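Local coordinates for protein chitinase A (Cycas revoluta, PDB 4MNK) that probably hydrolyses the beta-1,4 linkages of chitin and holds N-acetylglucosamine oligosaccharides in pockets of its glycoside hydrolase family 18 fold, at residues W245-N250 with I255-V260; N276-G281 with V302-Q307. One frame throughout, in Å; residues are numbered along the deposited sequence.

Interaction 1: W245-N250 with I255-V260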
loop_
_atom_site.group_PDB
_atom_site.type_symbol
_atom_site.label_atom_id
_atom_site.label_comp_id
_atom_site.label_asym_id
_atom_site.label_seq_id
_atom_site.Cartn_x
_atom_site.Cartn_y
_atom_site.Cartn_z
ATOM N N TRP A 245 -1.602 14.944 -14.997
ATOM C CA TRP A 245 -2.509 16.034 -15.317
ATOM C C TRP A 245 -2.346 16.400 -16.785
ATOM O O TRP A 245 -1.300 16.136 -17.391
ATOM C CB TRP A 245 -2.126 17.285 -14.532
ATOM C CG TRP A 245 -2.466 17.352 -13.075
ATOM C CD1 TRP A 245 -3.540 17.982 -12.515
ATOM C CD2 TRP A 245 -1.683 16.853 -11.984
ATOM N NE1 TRP A 245 -3.492 17.881 -11.148
ATOM C CE2 TRP A 245 -2.363 17.192 -10.794
ATOM C CE3 TRP A 245 -0.487 16.130 -11.895
ATOM C CZ2 TRP A 245 -1.880 16.848 -9.530
ATOM C CZ3 TRP A 245 -0.012 15.779 -10.634
ATOM C CH2 TRP A 245 -0.710 16.139 -9.470
ATOM N N LEU A 246 -3.376 17.035 -17.338
ATOM C CA LEU A 246 -3.249 17.765 -18.593
ATOM C C LEU A 246 -3.028 19.236 -18.259
ATOM O O LEU A 246 -3.789 19.821 -17.482
ATOM C CB LEU A 246 -4.494 17.590 -19.466
ATOM C CG LEU A 246 -4.826 16.167 -19.927
ATOM C CD1 LEU A 246 -6.125 16.149 -20.717
ATOM C CD2 LEU A 246 -3.693 15.568 -20.750
ATOM N N LEU A 247 -1.980 19.821 -18.832
ATOM C CA LEU A 247 -1.621 21.209 -18.559
ATOM C C LEU A 247 -2.537 22.183 -19.282
ATOM O O LEU A 247 -2.938 21.942 -20.424
ATOM C CB LEU A 247 -0.167 21.478 -18.957
ATOM C CG LEU A 247 0.921 20.717 -18.195
ATOM C CD1 LEU A 247 2.260 20.890 -18.885
ATOM C CD2 LEU A 247 1.001 21.162 -16.741
ATOM N N LYS A 248 -2.864 23.282 -18.609
ATOM C CA LYS A 248 -3.636 24.356 -19.226
ATOM C C LYS A 248 -2.805 25.059 -20.299
ATOM O O LYS A 248 -3.318 25.383 -21.373
ATOM C CB LYS A 248 -4.125 25.355 -18.171
ATOM C CG LYS A 248 -5.152 26.360 -18.692
ATOM C CD LYS A 248 -5.750 27.210 -17.574
ATOM C CE LYS A 248 -6.888 26.493 -16.854
ATOM N NZ LYS A 248 -7.453 27.318 -15.748
ATOM N N ASN A 249 -1.525 25.281 -19.999
ATOM C CA ASN A 249 -0.586 25.915 -20.922
ATOM C C ASN A 249 0.728 25.145 -20.982
ATOM O O ASN A 249 1.315 24.832 -19.943
ATOM C CB ASN A 249 -0.315 27.366 -20.507
ATOM C CG ASN A 249 -1.587 28.174 -20.340
ATOM O OD1 ASN A 249 -2.403 28.266 -21.257
ATOM N ND2 ASN A 249 -1.760 28.766 -19.163
ATOM N N ASN A 250 1.187 24.858 -22.199
ATOM C CA ASN A 250 2.399 24.056 -22.415
ATOM C C ASN A 250 3.711 24.732 -22.010
ATOM O O ASN A 250 4.755 24.081 -21.949
ATOM C CB ASN A 250 2.479 23.576 -23.870
ATOM C CG ASN A 250 1.451 22.508 -24.195
ATOM O OD1 ASN A 250 0.524 22.262 -23.424
ATOM N ND2 ASN A 250 1.609 21.870 -25.348
ATOM N N ILE A 255 5.935 22.675 -10.813
ATOM C CA ILE A 255 4.979 22.378 -9.747
ATOM C C ILE A 255 4.115 23.612 -9.499
ATOM O O ILE A 255 4.632 24.731 -9.421
ATOM C CB ILE A 255 5.692 21.900 -8.449
ATOM C CG1 ILE A 255 6.138 20.442 -8.613
ATOM C CG2 ILE A 255 4.784 22.058 -7.217
ATOM C CD1 ILE A 255 7.027 19.920 -7.507
ATOM N N GLY A 256 2.806 23.402 -9.399
ATOM C CA GLY A 256 1.851 24.494 -9.213
ATOM C C GLY A 256 1.339 25.079 -10.518
ATOM O O GLY A 256 0.659 26.107 -10.514
ATOM N N ALA A 257 1.668 24.432 -11.635
ATOM C CA ALA A 257 1.183 24.853 -12.951
ATOM C C ALA A 257 -0.308 24.535 -13.091
ATOM O O ALA A 257 -0.748 23.487 -12.617
ATOM C CB ALA A 257 1.979 24.162 -14.048
ATOM N N PRO A 258 -1.081 25.431 -13.741
ATOM C CA PRO A 258 -2.519 25.205 -13.919
ATOM C C PRO A 258 -2.806 23.981 -14.786
ATOM O O PRO A 258 -2.094 23.733 -15.764
ATOM C CB PRO A 258 -2.991 26.481 -14.624
ATOM C CG PRO A 258 -1.776 27.017 -15.289
ATOM C CD PRO A 258 -0.655 26.704 -14.351
ATOM N N ALA A 259 -3.841 23.231 -14.416
ATOM C CA ALA A 259 -4.215 22.003 -15.117
ATOM C C ALA A 259 -5.707 21.964 -15.450
ATOM O O ALA A 259 -6.508 22.682 -14.842
ATOM C CB ALA A 259 -3.818 20.791 -14.293
ATOM N N VAL A 260 -6.074 21.114 -16.410
ATOM C CA VAL A 260 -7.453 21.049 -16.916
ATOM C C VAL A 260 -8.125 19.673 -16.788
ATOM O O VAL A 260 -9.237 19.466 -17.289
ATOM C CB VAL A 260 -7.561 21.562 -18.382
ATOM C CG1 VAL A 260 -7.296 23.060 -18.446
ATOM C CG2 VAL A 260 -6.607 20.803 -19.304
HETATM O O HOH W 1 -0.168 24.860 -17.405
#

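Interaction 2: N276-G281 with V302-Q307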
loop_
_atom_site.group_PDB
_atom_site.type_symbol
_atom_site.label_atom_id
_atom_site.label_comp_id
_atom_site.label_asym_id
_atom_site.label_seq_id
_atom_site.Cartn_x
_atom_site.Cartn_y
_atom_site.Cartn_z
ATOM N N ASN A 276 9.011 5.138 -20.274
ATOM C CA ASN A 276 8.695 5.235 -21.701
ATOM C C ASN A 276 8.426 6.684 -22.112
ATOM O O ASN A 276 8.890 7.135 -23.159
ATOM C CB ASN A 276 7.484 4.362 -22.054
ATOM C CG ASN A 276 7.742 2.874 -21.859
ATOM O OD1 ASN A 276 8.887 2.424 -21.799
ATOM N ND2 ASN A 276 6.665 2.103 -21.771
ATOM N N PHE A 277 7.684 7.399 -21.268
ATOM C CA PHE A 277 7.354 8.813 -21.462
ATOM C C PHE A 277 8.631 9.645 -21.608
ATOM O O PHE A 277 8.756 10.444 -22.543
ATOM C CB PHE A 277 6.503 9.271 -20.270
ATOM C CG PHE A 277 5.918 10.657 -20.391
ATOM C CD1 PHE A 277 5.991 11.528 -19.308
ATOM C CD2 PHE A 277 5.252 11.077 -21.543
ATOM C CE1 PHE A 277 5.433 12.806 -19.372
ATOM C CE2 PHE A 277 4.693 12.356 -21.617
ATOM C CZ PHE A 277 4.788 13.221 -20.530
ATOM N N ILE A 278 9.589 9.422 -20.709
ATOM C CA ILE A 278 10.878 10.116 -20.733
ATOM C C ILE A 278 11.707 9.740 -21.970
ATOM O O ILE A 278 12.259 10.615 -22.643
ATOM C CB ILE A 278 11.677 9.867 -19.422
ATOM C CG1 ILE A 278 10.952 10.496 -18.225
ATOM C CG2 ILE A 278 13.099 10.416 -19.527
ATOM C CD1 ILE A 278 11.376 9.945 -16.876
ATOM N N ARG A 279 11.791 8.445 -22.273
ATOM C CA ARG A 279 12.517 7.991 -23.463
ATOM C C ARG A 279 11.897 8.523 -24.761
ATOM O O ARG A 279 12.595 8.699 -25.762
ATOM C CB ARG A 279 12.645 6.464 -23.485
ATOM C CG ARG A 279 13.833 5.947 -22.675
ATOM C CD ARG A 279 14.023 4.443 -22.813
ATOM N NE ARG A 279 13.313 3.721 -21.763
ATOM C CZ ARG A 279 12.118 3.154 -21.906
ATOM N NH1 ARG A 279 11.566 2.528 -20.878
ATOM N NH2 ARG A 279 11.477 3.202 -23.067
ATOM N N GLY A 280 10.599 8.809 -24.723
ATOM C CA GLY A 280 9.889 9.386 -25.856
ATOM C C GLY A 280 9.927 10.904 -25.930
ATOM O O GLY A 280 9.229 11.500 -26.750
ATOM N N GLY A 281 10.732 11.533 -25.076
ATOM C CA GLY A 281 10.957 12.973 -25.168
ATOM C C GLY A 281 10.516 13.835 -23.997
ATOM O O GLY A 281 10.735 15.043 -24.020
ATOM N N VAL A 302 3.394 14.581 -15.229
ATOM C CA VAL A 302 3.235 13.495 -14.264
ATOM C C VAL A 302 4.201 13.662 -13.088
ATOM O O VAL A 302 5.378 13.954 -13.286
ATOM C CB VAL A 302 3.368 12.094 -14.943
ATOM C CG1 VAL A 302 4.753 11.904 -15.567
ATOM C CG2 VAL A 302 3.039 10.966 -13.960
ATOM N N GLY A 303 3.683 13.498 -11.872
ATOM C CA GLY A 303 4.500 13.527 -10.659
ATOM C C GLY A 303 4.635 12.123 -10.103
ATOM O O GLY A 303 3.655 11.377 -10.056
ATOM N N TYR A 304 5.843 11.762 -9.677
ATOM C CA TYR A 304 6.153 10.379 -9.309
ATOM C C TYR A 304 7.423 10.319 -8.472
ATOM O O TYR A 304 8.055 11.345 -8.198
ATOM C CB TYR A 304 6.322 9.516 -10.573
ATOM C CG TYR A 304 7.413 10.023 -11.492
ATOM C CD1 TYR A 304 8.675 9.423 -11.512
ATOM C CD2 TYR A 304 7.196 11.127 -12.318
ATOM C CE1 TYR A 304 9.688 9.907 -12.344
ATOM C CE2 TYR A 304 8.197 11.615 -13.149
ATOM C CZ TYR A 304 9.435 11.003 -13.155
ATOM O OH TYR A 304 10.410 11.505 -13.985
ATOM N N ASP A 305 7.793 9.108 -8.065
ATOM C CA ASP A 305 9.066 8.874 -7.403
ATOM C C ASP A 305 10.065 8.268 -8.372
ATOM O O ASP A 305 9.734 7.355 -9.132
ATOM C CB ASP A 305 8.888 7.974 -6.181
ATOM C CG ASP A 305 8.429 8.747 -4.964
ATOM O OD1 ASP A 305 9.211 9.588 -4.468
ATOM O OD2 ASP A 305 7.289 8.521 -4.506
ATOM N N ASN A 306 11.286 8.791 -8.352
ATOM C CA ASN A 306 12.350 8.256 -9.192
ATOM C C ASN A 306 13.488 7.675 -8.361
ATOM O O ASN A 306 13.372 7.532 -7.142
ATOM C CB ASN A 306 12.839 9.291 -10.221
ATOM C CG ASN A 306 13.650 10.426 -9.604
ATOM O OD1 ASN A 306 13.860 10.494 -8.391
ATOM N ND2 ASN A 306 14.108 11.332 -10.457
ATOM N N GLN A 307 14.588 7.341 -9.026
ATOM C CA GLN A 307 15.720 6.704 -8.373
ATOM C C GLN A 307 16.238 7.529 -7.188
ATOM O O GLN A 307 16.506 6.996 -6.108
ATOM C CB GLN A 307 16.826 6.449 -9.403
ATOM C CG GLN A 307 16.446 5.451 -10.521
ATOM C CD GLN A 307 15.870 6.086 -11.795
ATOM O OE1 GLN A 307 15.031 6.994 -11.753
ATOM N NE2 GLN A 307 16.306 5.575 -12.943
#

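Interaction 1: W245-N250 with I255-V260
Ala-259 packs its CB against the indole of Trp-245, 3.3 Å from CD1, while the same methyl rests beside Leu-246 O. A residue as small as alanine fits so tight a place between ring and peptide. Here the end of strand 234-247 meets the short strand 259-260, and Leu-247 and Ala-259 form an antiparallel non-hydrogen-bonded pair. Two backbone bonds flank that pair. Val-260 N donates to Leu-246 O at 2.8 Å, and Lys-248 N donates to Pro-258 O at 3.0 Å, nearly straight at hydrogen (174°) but arriving from above the carbonyl plane. A water lies 2.8 Å from Pro-258 O, close enough to bond, and accepts from Asn-249 N, so it continues the link where the strand pairing gives out. Proline suits this position: its carbonyl takes the bond from Lys-248 N, its ring packs on the lysine side chain and it brings no N-H to satisfy.

Apolar parts fill the flanks. Val-260 puts CG2 3.8 Å from Leu-246 CB. Lys-248 turns CG away from its own N (chi1 -169°), which carries the methylenes across Pro-258 and Val-260 at about a right angle; CE lies 3.8 Å from Val-260 CG1. On the buried side, Leu-247 CD2 approaches Ala-257 CB.

Farther out, Trp-245 NE1 bonds to Glu-199 O and its ring meets that of Trp-301, while Thr-202 OG1 accepts from Ala-257 N and Asn-249 ND2 reaches Glu-252 OE2. Main-chain hydrogen bonds and a bridging water thus join the segments, whereas side chains meet across the contact through apolar atoms.

Interaction 2: N276-G281 with V302-Q307
Tyr-304, on strand 300-304, sends its phenol toward helix 271-279 and meets Ile-278 there. Its CB carries CG between the backbone N and the carbonyl carbon (chi1 59°), and the ring leaves the strand in the direction of the helix. Along one edge, CD2 lies 4.0 Å from Val-302 C, which sits in the plane of the ring. Ala-293 and Ala-295 of strand 292-297, small enough to admit an aromatic, touch the side chain as well, as does Ile-274 of the helix. CZ is 4.3 Å from Ile-278 CD1, and OH comes to 3.4 Å from that same methyl. The hydroxyl's polar need is met by Glu-284 OE1.

The helix thus packs on an antiparallel sheet, consistent with the alpha+beta insertion domain that class V chitinases carry on their TIM barrel. It stops in a Schellman motif: Gly-281, with phi 117°, takes a conformation that glycine adopts readily, its N bonds to Ile-278 O at 3.0 Å, and Ala-282 N returns to Phe-277 O.

One residue before Ile-278, Phe-277 slides antiparallel past Val-302. The CG1 methyl of this beta-branched valine lies 4.0 Å from both CD1 and CE1 of Phe-277, coming obliquely to the ring.

How the interactions relate
Interactions 1 and 2 follow one another along the chain, with centres about 17 Å apart and nearest atoms about 5 Å apart, without touching. They are joined through neighbouring strands: 234-247 ends in interaction 1, and the end of strand 300-304 forms part of interaction 2. Trp-301, a neighbour of interaction 1, directly precedes Val-302, while Gly-303 bonds by its backbone to Arg-243, which lines a pocket holding bound glycan. The side chain of Trp-245 lies about 8 Å from a bound N-acetylglucosamine and that of Val-302 about 10 Å, so both contacts lie near bound sugar without touching it. Glu-199, already tied to interaction 1, belongs to the second glycan pocket.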